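Local coordinates for protein PT26-6P (Thermococcus sp., PDB 2WB7) that is of unknown function, but is encoded by a euryarchaeal mobile element and combines two immunoglobulin-like domains with a helical domain, at residues Ser37-Gly43 with His54-Leu60; Pro81-Ile87 with Phe112-Ile118; Gly450-Tyr455 with Tyr490-Ala494. All blocks are in the same frame, centred on the assembly; numbering follows the deposited sequence.

Contact 1: residues Ser37-Gly43 with His54-Leu60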
loop_
_atom_site.group_PDB
_atom_site.type_symbol
_atom_site.label_atom_id
_atom_site.label_comp_id
_atom_site.label_asym_id
_atom_site.label_seq_id
_atom_site.Cartn_x
_atom_site.Cartn_y
_atom_site.Cartn_z
ATOM N N SER A 37 -2.699 14.150 5.563
ATOM C CA SER A 37 -2.999 14.353 6.980
ATOM C C SER A 37 -3.071 15.819 7.416
ATOM O O SER A 37 -2.645 16.730 6.709
ATOM C CB SER A 37 -2.001 13.601 7.862
ATOM O OG SER A 37 -2.644 13.087 9.019
ATOM N N ASP A 38 -3.641 16.024 8.593
ATOM C CA ASP A 38 -3.581 17.301 9.258
ATOM C C ASP A 38 -2.738 17.143 10.501
ATOM O O ASP A 38 -2.614 16.041 11.045
ATOM C CB ASP A 38 -4.976 17.771 9.638
ATOM C CG ASP A 38 -5.595 18.637 8.568
ATOM O OD1 ASP A 38 -4.827 19.339 7.871
ATOM O OD2 ASP A 38 -6.841 18.621 8.420
ATOM N N PHE A 39 -2.159 18.249 10.953
ATOM C CA PHE A 39 -1.354 18.221 12.156
ATOM C C PHE A 39 -2.192 18.169 13.428
ATOM O O PHE A 39 -3.256 18.765 13.519
ATOM C CB PHE A 39 -0.406 19.408 12.186
ATOM C CG PHE A 39 0.873 19.169 11.452
ATOM C CD1 PHE A 39 1.817 18.289 11.956
ATOM C CD2 PHE A 39 1.139 19.826 10.257
ATOM C CE1 PHE A 39 2.999 18.065 11.282
ATOM C CE2 PHE A 39 2.315 19.606 9.578
ATOM C CZ PHE A 39 3.250 18.724 10.091
ATOM N N VAL A 40 -1.696 17.439 14.408
ATOM C CA VAL A 40 -2.362 17.305 15.678
ATOM C C VAL A 40 -1.308 17.436 16.766
ATOM O O VAL A 40 -0.166 17.024 16.574
ATOM C CB VAL A 40 -3.058 15.935 15.774
ATOM C CG1 VAL A 40 -3.449 15.619 17.214
ATOM C CG2 VAL A 40 -4.274 15.929 14.878
ATOM N N GLU A 41 -1.664 18.027 17.897
ATOM C CA GLU A 41 -0.712 18.071 18.985
ATOM C C GLU A 41 -0.470 16.646 19.456
ATOM O O GLU A 41 -1.408 15.862 19.604
ATOM C CB GLU A 41 -1.213 18.947 20.126
ATOM C CG GLU A 41 -0.099 19.725 20.814
ATOM C CD GLU A 41 -0.501 20.208 22.199
ATOM O OE1 GLU A 41 0.137 21.153 22.731
ATOM O OE2 GLU A 41 -1.466 19.633 22.749
ATOM N N TYR A 42 0.798 16.304 19.647
ATOM C CA TYR A 42 1.162 15.000 20.164
ATOM C C TYR A 42 1.381 15.131 21.654
ATOM O O TYR A 42 1.298 14.152 22.385
ATOM C CB TYR A 42 2.434 14.478 19.496
ATOM C CG TYR A 42 2.211 13.795 18.161
ATOM C CD1 TYR A 42 1.079 14.062 17.388
ATOM C CD2 TYR A 42 3.144 12.900 17.660
ATOM C CE1 TYR A 42 0.884 13.439 16.150
ATOM C CE2 TYR A 42 2.958 12.279 16.429
ATOM C CZ TYR A 42 1.830 12.544 15.690
ATOM O OH TYR A 42 1.680 11.919 14.484
ATOM N N GLY A 43 1.673 16.350 22.095
ATOM C CA GLY A 43 1.787 16.649 23.519
ATOM C C GLY A 43 2.538 17.934 23.796
ATOM O O GLY A 43 2.993 18.603 22.872
ATOM N N HIS A 54 5.242 22.844 22.756
ATOM C CA HIS A 54 4.233 22.033 22.075
ATOM C C HIS A 54 4.836 21.228 20.927
ATOM O O HIS A 54 5.660 21.736 20.151
ATOM C CB HIS A 54 3.099 22.909 21.563
ATOM C CG HIS A 54 2.349 23.607 22.653
ATOM N ND1 HIS A 54 1.231 23.065 23.252
ATOM C CD2 HIS A 54 2.570 24.795 23.271
ATOM C CE1 HIS A 54 0.793 23.890 24.187
ATOM N NE2 HIS A 54 1.586 24.948 24.217
ATOM N N ILE A 55 4.420 19.965 20.843
ATOM C CA ILE A 55 4.850 19.049 19.784
ATOM C C ILE A 55 3.677 18.657 18.891
ATOM O O ILE A 55 2.599 18.280 19.381
ATOM C CB ILE A 55 5.474 17.764 20.366
ATOM C CG1 ILE A 55 6.590 18.115 21.346
ATOM C CG2 ILE A 55 5.998 16.870 19.256
ATOM C CD1 ILE A 55 7.100 16.930 22.113
ATOM N N TYR A 56 3.892 18.742 17.581
ATOM C CA TYR A 56 2.863 18.382 16.610
ATOM C C TYR A 56 3.360 17.409 15.542
ATOM O O TYR A 56 4.491 17.522 15.051
ATOM C CB TYR A 56 2.348 19.631 15.906
ATOM C CG TYR A 56 1.884 20.716 16.827
ATOM C CD1 TYR A 56 0.561 20.779 17.240
ATOM C CD2 TYR A 56 2.764 21.694 17.268
ATOM C CE1 TYR A 56 0.131 21.769 18.081
ATOM C CE2 TYR A 56 2.342 22.700 18.099
ATOM C CZ TYR A 56 1.020 22.734 18.506
ATOM O OH TYR A 56 0.591 23.739 19.349
ATOM N N GLY A 57 2.497 16.469 15.168
ATOM C CA GLY A 57 2.771 15.577 14.050
ATOM C C GLY A 57 1.488 15.224 13.325
ATOM O O GLY A 57 0.416 15.666 13.721
ATOM N N PRO A 58 1.592 14.416 12.260
ATOM C CA PRO A 58 0.422 14.045 11.464
ATOM C C PRO A 58 -0.633 13.367 12.322
ATOM O O PRO A 58 -0.312 12.826 13.377
ATOM C CB PRO A 58 0.984 13.050 10.445
ATOM C CG PRO A 58 2.449 13.332 10.396
ATOM C CD PRO A 58 2.825 13.768 11.779
ATOM N N GLY A 59 -1.885 13.422 11.881
ATOM C CA GLY A 59 -2.957 12.697 12.541
ATOM C C GLY A 59 -2.925 11.238 12.126
ATOM O O GLY A 59 -3.266 10.349 12.906
ATOM N N LEU A 60 -2.500 10.990 10.891
ATOM C CA LEU A 60 -2.321 9.632 10.403
ATOM C C LEU A 60 -0.900 9.381 9.860
ATOM O O LEU A 60 -0.402 10.111 8.988
ATOM C CB LEU A 60 -3.346 9.348 9.313
ATOM C CG LEU A 60 -3.281 7.927 8.767
ATOM C CD1 LEU A 60 -4.219 7.023 9.578
ATOM C CD2 LEU A 60 -3.612 7.896 7.253
#
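The Y42 ring lies with one face over G57, and the carbonyl of P58 stands at its edge, near the ring plane. Y42 CG is anti to the carbonyl carbon (chi1 -84°), which swings the ring over G57. G57 CA is 3.8 Å from the Y42 centroid, a CH-pi contact. The setting is a beta hairpin: strand 39-44 runs antiparallel to strand 52-62. It contains a classic beta bulge, in which Y42 and G43 both face I55. Y42 N bonds I55 O at 2.7 Å, and G43 N adds a weak bond to the same oxygen. I55 N returns to G43 O. V40 and G57 exchange two more backbone bonds. A CB on G57 would clash with Y42 CZ. Y42 OH hydrogen-bonds P58 O; the bond is very short in the model, so its length is doubtful. H220 also stacks on Y42.

E41 and Y56 share one face of the sheet. E41 CG approaches the Y56 ring obliquely, 3.4 Å from Y56 CE1. The E41 carboxylate has a hydrogen bond to N44. F39 meets the opposing backbone obliquely, with F39 CD1 3.4 Å from G57 C. Where the paired strands give way to loop, the S37 hydroxyl takes two backbone N-H groups. The one from G59 N is weak; L60 N meets S37 OG at 2.8 Å with an N-H...O angle of 157°.

Contact 2: residues Pro81-Ile87 with Phe112-Ile118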
loop_
_atom_site.group_PDB
_atom_site.type_symbol
_atom_site.label_atom_id
_atom_site.label_comp_id
_atom_site.label_asym_id
_atom_site.label_seq_id
_atom_site.Cartn_x
_atom_site.Cartn_y
_atom_site.Cartn_z
ATOM N N PRO A 81 10.851 44.073 30.332
ATOM C CA PRO A 81 11.088 44.107 28.891
ATOM C C PRO A 81 12.440 43.547 28.444
ATOM O O PRO A 81 12.573 43.143 27.289
ATOM C CB PRO A 81 11.040 45.603 28.566
ATOM C CG PRO A 81 10.127 46.191 29.586
ATOM C CD PRO A 81 10.197 45.301 30.818
ATOM N N PHE A 82 13.431 43.535 29.334
ATOM C CA PHE A 82 14.796 43.179 28.954
ATOM C C PHE A 82 15.133 41.796 29.460
ATOM O O PHE A 82 16.212 41.266 29.181
ATOM C CB PHE A 82 15.790 44.183 29.548
ATOM C CG PHE A 82 15.281 45.594 29.554
ATOM C CD1 PHE A 82 14.276 45.979 30.433
ATOM C CD2 PHE A 82 15.797 46.534 28.673
ATOM C CE1 PHE A 82 13.796 47.275 30.429
ATOM C CE2 PHE A 82 15.322 47.831 28.666
ATOM C CZ PHE A 82 14.317 48.203 29.543
ATOM N N ASN A 83 14.209 41.225 30.225
ATOM C CA ASN A 83 14.405 39.900 30.793
ATOM C C ASN A 83 14.326 38.799 29.745
ATOM O O ASN A 83 13.589 37.826 29.889
ATOM C CB ASN A 83 13.410 39.660 31.925
ATOM C CG ASN A 83 13.839 40.326 33.204
ATOM O OD1 ASN A 83 13.131 40.285 34.200
ATOM N ND2 ASN A 83 15.010 40.953 33.182
ATOM N N LYS A 84 15.118 38.966 28.695
ATOM C CA LYS A 84 15.073 38.088 27.539
ATOM C C LYS A 84 15.447 36.637 27.836
ATOM O O LYS A 84 16.375 36.351 28.600
ATOM C CB LYS A 84 15.961 38.645 26.428
ATOM C CG LYS A 84 15.397 39.908 25.809
ATOM C CD LYS A 84 16.408 40.543 24.873
ATOM C CE LYS A 84 15.814 41.739 24.141
ATOM N NZ LYS A 84 16.785 42.326 23.163
ATOM N N VAL A 85 14.699 35.729 27.212
ATOM C CA VAL A 85 14.967 34.305 27.274
ATOM C C VAL A 85 15.877 33.913 26.113
ATOM O O VAL A 85 15.565 34.189 24.965
ATOM C CB VAL A 85 13.661 33.513 27.180
ATOM C CG1 VAL A 85 13.961 32.051 27.017
ATOM C CG2 VAL A 85 12.816 33.753 28.416
ATOM N N HIS A 86 17.018 33.304 26.424
ATOM C CA HIS A 86 17.947 32.812 25.398
ATOM C C HIS A 86 17.810 31.303 25.264
ATOM O O HIS A 86 17.786 30.593 26.274
ATOM C CB HIS A 86 19.394 33.117 25.786
ATOM C CG HIS A 86 19.743 34.569 25.752
ATOM N ND1 HIS A 86 20.603 35.101 24.817
ATOM C CD2 HIS A 86 19.364 35.597 26.546
ATOM C CE1 HIS A 86 20.730 36.399 25.027
ATOM N NE2 HIS A 86 19.992 36.724 26.073
ATOM N N ILE A 87 17.731 30.800 24.034
ATOM C CA ILE A 87 17.688 29.349 23.845
ATOM C C ILE A 87 19.025 28.878 23.296
ATOM O O ILE A 87 19.446 29.300 22.217
ATOM C CB ILE A 87 16.530 28.927 22.938
ATOM C CG1 ILE A 87 15.254 29.633 23.369
ATOM C CG2 ILE A 87 16.314 27.441 23.029
ATOM C CD1 ILE A 87 14.081 29.294 22.496
ATOM N N PHE A 112 19.586 30.143 17.023
ATOM C CA PHE A 112 18.718 31.097 17.681
ATOM C C PHE A 112 19.294 32.498 17.774
ATOM O O PHE A 112 20.499 32.707 17.646
ATOM C CB PHE A 112 18.311 30.571 19.048
ATOM C CG PHE A 112 17.660 29.235 18.989
ATOM C CD1 PHE A 112 18.333 28.104 19.415
ATOM C CD2 PHE A 112 16.385 29.102 18.471
ATOM C CE1 PHE A 112 17.736 26.859 19.342
ATOM C CE2 PHE A 112 15.777 27.867 18.400
ATOM C CZ PHE A 112 16.453 26.740 18.835
ATOM N N ARG A 113 18.393 33.449 17.996
ATOM C CA ARG A 113 18.688 34.874 18.054
ATOM C C ARG A 113 19.688 35.221 19.145
ATOM O O ARG A 113 19.465 34.923 20.321
ATOM C CB ARG A 113 17.382 35.616 18.294
ATOM C CG ARG A 113 17.460 37.100 18.220
ATOM C CD ARG A 113 16.104 37.617 17.767
ATOM N NE ARG A 113 15.876 37.305 16.354
ATOM C CZ ARG A 113 14.685 37.306 15.757
ATOM N NH1 ARG A 113 13.587 37.581 16.446
ATOM N NH2 ARG A 113 14.595 37.014 14.467
ATOM N N GLN A 114 20.792 35.846 18.743
ATOM C CA GLN A 114 21.862 36.256 19.663
ATOM C C GLN A 114 21.330 36.996 20.886
ATOM O O GLN A 114 21.756 36.737 22.018
ATOM C CB GLN A 114 22.855 37.171 18.943
ATOM C CG GLN A 114 23.279 36.704 17.557
ATOM C CD GLN A 114 24.252 35.553 17.629
ATOM O OE1 GLN A 114 24.070 34.629 18.428
ATOM N NE2 GLN A 114 25.300 35.600 16.802
ATOM N N GLY A 115 20.413 37.930 20.645
ATOM C CA GLY A 115 19.891 38.785 21.697
ATOM C C GLY A 115 18.889 38.129 22.628
ATOM O O GLY A 115 18.451 38.745 23.599
ATOM N N GLY A 116 18.522 36.882 22.360
ATOM C CA GLY A 116 17.478 36.245 23.156
ATOM C C GLY A 116 16.089 36.698 22.720
ATOM O O GLY A 116 15.947 37.426 21.735
ATOM N N TYR A 117 15.064 36.272 23.460
ATOM C CA TYR A 117 13.682 36.443 23.047
ATOM C C TYR A 117 12.860 36.961 24.199
ATOM O O TYR A 117 13.094 36.586 25.339
ATOM C CB TYR A 117 13.080 35.093 22.612
ATOM C CG TYR A 117 13.757 34.479 21.405
ATOM C CD1 TYR A 117 14.792 33.573 21.556
ATOM C CD2 TYR A 117 13.372 34.827 20.118
ATOM C CE1 TYR A 117 15.418 33.027 20.463
ATOM C CE2 TYR A 117 13.990 34.288 19.017
ATOM C CZ TYR A 117 15.013 33.388 19.195
ATOM O OH TYR A 117 15.648 32.839 18.116
ATOM N N ILE A 118 11.879 37.806 23.904
ATOM C CA ILE A 118 10.851 38.119 24.883
ATOM C C ILE A 118 9.504 38.206 24.185
ATOM O O ILE A 118 9.441 38.635 23.046
ATOM C CB ILE A 118 11.154 39.427 25.636
ATOM C CG1 ILE A 118 10.105 39.649 26.727
ATOM C CG2 ILE A 118 11.251 40.606 24.661
ATOM C CD1 ILE A 118 10.685 40.201 28.003
#
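H86 has CG anti to its carbonyl carbon and beside the backbone N (chi1 -69°), and this lays the imidazole on the turn that holds G116. I87 has CG2 anti to the backbone N, which sets this methyl over one face of the F112 ring. The contact pins a loop of the immunoglobulin-like domain, 112-118, against the start of strand 85-96.

The loop contains a type I beta turn from R113 to G116. G116 CA stands over the centre of the H86 ring, 3.6 Å from its centroid and only 6° off the normal. Q114 O lies at the edge of the same ring. A side chain on G116 would clash with H86 CD2, and the backbone angles there call for glycine in any case. H86 NE2, next to CE1 on the ring, hydrogen-bonds E174, and Y172 stacks on the ring. An alanine at H86 would remove the surface under G116 and is likely to leave E174 without this partner and the turn freer to shift.

V85 and Y117 form a single antiparallel bridge. V85 N meets Y117 O at 2.6 Å, in the carbonyl plane, and Y117 N meets V85 O at 2.6 Å. The Y117 side chain turns back to its own loop, where Y117 OH accepts R113 N at 2.8 Å. I87 CB is 4.2 Å from the F112 centroid, a CH-pi contact. I118 CD1 comes within 3.6 Å of P81 O.

The chemistry is mixed. Two backbone bonds set the bridge, and C-H groups on ring faces do much of the rest. The NE2 bond to E174 probably helps hold the ring's orientation, with one face against G116, and the nearby carboxylate would probably favour a protonated ring.

Contact 3: residues Gly450-Tyr455 with Tyr490-Ala494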
loop_
_atom_site.group_PDB
_atom_site.type_symbol
_atom_site.label_atom_id
_atom_site.label_comp_id
_atom_site.label_asym_id
_atom_site.label_seq_id
_atom_site.Cartn_x
_atom_site.Cartn_y
_atom_site.Cartn_z
ATOM N N GLY A 450 -17.214 -25.446 -3.728
ATOM C CA GLY A 450 -17.682 -24.319 -4.508
ATOM C C GLY A 450 -17.546 -24.617 -5.987
ATOM O O GLY A 450 -18.452 -24.348 -6.773
ATOM N N ALA A 451 -16.407 -25.179 -6.375
ATOM C CA ALA A 451 -16.190 -25.531 -7.764
ATOM C C ALA A 451 -17.286 -26.483 -8.198
ATOM O O ALA A 451 -17.914 -26.298 -9.235
ATOM C CB ALA A 451 -14.828 -26.173 -7.946
ATOM N N ILE A 452 -17.526 -27.512 -7.395
ATOM C CA ILE A 452 -18.517 -28.525 -7.749
ATOM C C ILE A 452 -19.889 -27.895 -7.936
ATOM O O ILE A 452 -20.588 -28.212 -8.891
ATOM C CB ILE A 452 -18.569 -29.668 -6.722
ATOM C CG1 ILE A 452 -17.219 -30.389 -6.671
ATOM C CG2 ILE A 452 -19.680 -30.641 -7.071
ATOM C CD1 ILE A 452 -17.159 -31.505 -5.657
ATOM N N ASP A 453 -20.272 -26.977 -7.056
ATOM C CA ASP A 453 -21.551 -26.288 -7.214
ATOM C C ASP A 453 -21.612 -25.360 -8.443
ATOM O O ASP A 453 -22.691 -25.151 -9.027
ATOM C CB ASP A 453 -21.907 -25.489 -5.952
ATOM C CG ASP A 453 -21.923 -26.345 -4.687
ATOM O OD1 ASP A 453 -22.189 -27.568 -4.754
ATOM O OD2 ASP A 453 -21.684 -25.775 -3.603
ATOM N N GLU A 454 -20.477 -24.791 -8.836
ATOM C CA GLU A 454 -20.489 -23.898 -9.987
ATOM C C GLU A 454 -20.684 -24.674 -11.286
ATOM O O GLU A 454 -21.552 -24.324 -12.111
ATOM C CB GLU A 454 -19.233 -23.037 -10.040
ATOM C CG GLU A 454 -19.219 -21.957 -8.982
ATOM C CD GLU A 454 -20.462 -21.058 -9.033
ATOM O OE1 GLU A 454 -20.798 -20.480 -10.093
ATOM O OE2 GLU A 454 -21.116 -20.911 -7.981
ATOM N N TYR A 455 -19.885 -25.732 -11.447
ATOM C CA TYR A 455 -19.960 -26.582 -12.620
ATOM C C TYR A 455 -21.359 -27.146 -12.739
ATOM O O TYR A 455 -21.933 -27.140 -13.819
ATOM C CB TYR A 455 -18.935 -27.705 -12.546
ATOM C CG TYR A 455 -17.497 -27.234 -12.686
ATOM C CD1 TYR A 455 -16.475 -27.800 -11.927
ATOM C CD2 TYR A 455 -17.160 -26.227 -13.578
ATOM C CE1 TYR A 455 -15.161 -27.389 -12.061
ATOM C CE2 TYR A 455 -15.840 -25.803 -13.718
ATOM C CZ TYR A 455 -14.847 -26.386 -12.957
ATOM O OH TYR A 455 -13.543 -25.955 -13.105
ATOM N N TYR A 490 -12.140 -20.884 -11.151
ATOM C CA TYR A 490 -11.463 -20.125 -10.109
ATOM C C TYR A 490 -11.370 -20.977 -8.855
ATOM O O TYR A 490 -10.287 -21.137 -8.294
ATOM C CB TYR A 490 -12.207 -18.822 -9.788
ATOM C CG TYR A 490 -11.986 -17.690 -10.773
ATOM C CD1 TYR A 490 -10.706 -17.298 -11.138
ATOM C CD2 TYR A 490 -13.066 -17.001 -11.328
ATOM C CE1 TYR A 490 -10.492 -16.246 -12.046
ATOM C CE2 TYR A 490 -12.870 -15.943 -12.220
ATOM C CZ TYR A 490 -11.577 -15.576 -12.573
ATOM O OH TYR A 490 -11.395 -14.543 -13.456
ATOM N N TYR A 491 -12.515 -21.514 -8.424
ATOM C CA TYR A 491 -12.597 -22.323 -7.198
ATOM C C TYR A 491 -11.576 -23.439 -7.189
ATOM O O TYR A 491 -10.961 -23.742 -6.164
ATOM C CB TYR A 491 -13.999 -22.898 -7.002
ATOM C CG TYR A 491 -14.909 -21.971 -6.228
ATOM C CD1 TYR A 491 -16.162 -21.662 -6.697
ATOM C CD2 TYR A 491 -14.489 -21.388 -5.033
ATOM C CE1 TYR A 491 -16.989 -20.823 -6.010
ATOM C CE2 TYR A 491 -15.306 -20.541 -4.332
ATOM C CZ TYR A 491 -16.562 -20.264 -4.829
ATOM O OH TYR A 491 -17.396 -19.409 -4.157
ATOM N N VAL A 492 -11.371 -24.025 -8.357
ATOM C CA VAL A 492 -10.445 -25.124 -8.495
ATOM C C VAL A 492 -9.011 -24.632 -8.348
ATOM O O VAL A 492 -8.187 -25.267 -7.656
ATOM C CB VAL A 492 -10.610 -25.808 -9.848
ATOM C CG1 VAL A 492 -9.304 -26.476 -10.248
ATOM C CG2 VAL A 492 -11.801 -26.804 -9.807
ATOM N N ASN A 493 -8.701 -23.507 -8.996
ATOM C CA ASN A 493 -7.445 -22.827 -8.729
ATOM C C ASN A 493 -7.283 -22.558 -7.231
ATOM O O ASN A 493 -6.225 -22.824 -6.656
ATOM C CB ASN A 493 -7.352 -21.527 -9.519
ATOM C CG ASN A 493 -6.901 -21.747 -10.953
ATOM O OD1 ASN A 493 -5.703 -21.789 -11.245
ATOM N ND2 ASN A 493 -7.855 -21.882 -11.856
ATOM N N ALA A 494 -8.341 -22.057 -6.601
ATOM C CA ALA A 494 -8.275 -21.703 -5.186
ATOM C C ALA A 494 -7.960 -22.927 -4.292
ATOM O O ALA A 494 -7.013 -22.909 -3.474
ATOM C CB ALA A 494 -9.557 -21.019 -4.745
#
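Y491 sends its side chain from helix 471-499 back onto the backbone of the helix before it, 442-465. The motif is an antiparallel helix hairpin in the helical domain, made by these successive helices. Y491 CB starts 3.4 Å from A451 N and also touches the A451 methyl. Y491 CG continues along the same peptide. Y491 CD1 then comes to 3.3 Å from G450 C, and Y491 CE1 lies 3.9 Å from E454 CG. The hydroxyl extends beyond G450.

The local axes of the two helices approach to 8.6 Å at an angle of 165°. The lack of a side chain at G450 probably lets the ring lie this close. Its CA lies over one face of the Y491 ring, 3.9 Å from the centroid, and a CB there would clash with Y491 CZ. E454 CG sits at the edge of that ring, in its plane. The E454 chain bends at chi2 (-55°), and its carboxylate bonds H484 and S517. A513 of helix 503-523 also touches Y491.

A451 is small enough to be shared by two partners, since its methyl meets both Y491 and V492. Between these two segments the contact is packing alone. Y455 and V492 cross at about a right angle, and the Y455 hydroxyl is held by D489. V492 CG2 fills the corner, 3.6 Å from A451 CB and 3.8 Å from Y455 OH.

From the N terminus the chain first meets contact 1, which closes a short hairpin loop of ten residues between 43 and 54. Contact 2 follows. It brings 112-118 back to 81-87 across 24 residues, mostly strand. Contact 3 comes last and closes a mainly helical excursion of 34 residues. The three loops lie in series; none contains or crosses another. The centres of contacts 1 and 2 are about 28 Å apart, on the same side of the chain's centre. Contact 3 lies on the opposite side, with its centre about 76 Å from that of contact 2. Contact 1 pairs two strands, contact 2 holds a loop to the start of strand 85-96, and contact 3 joins two helices.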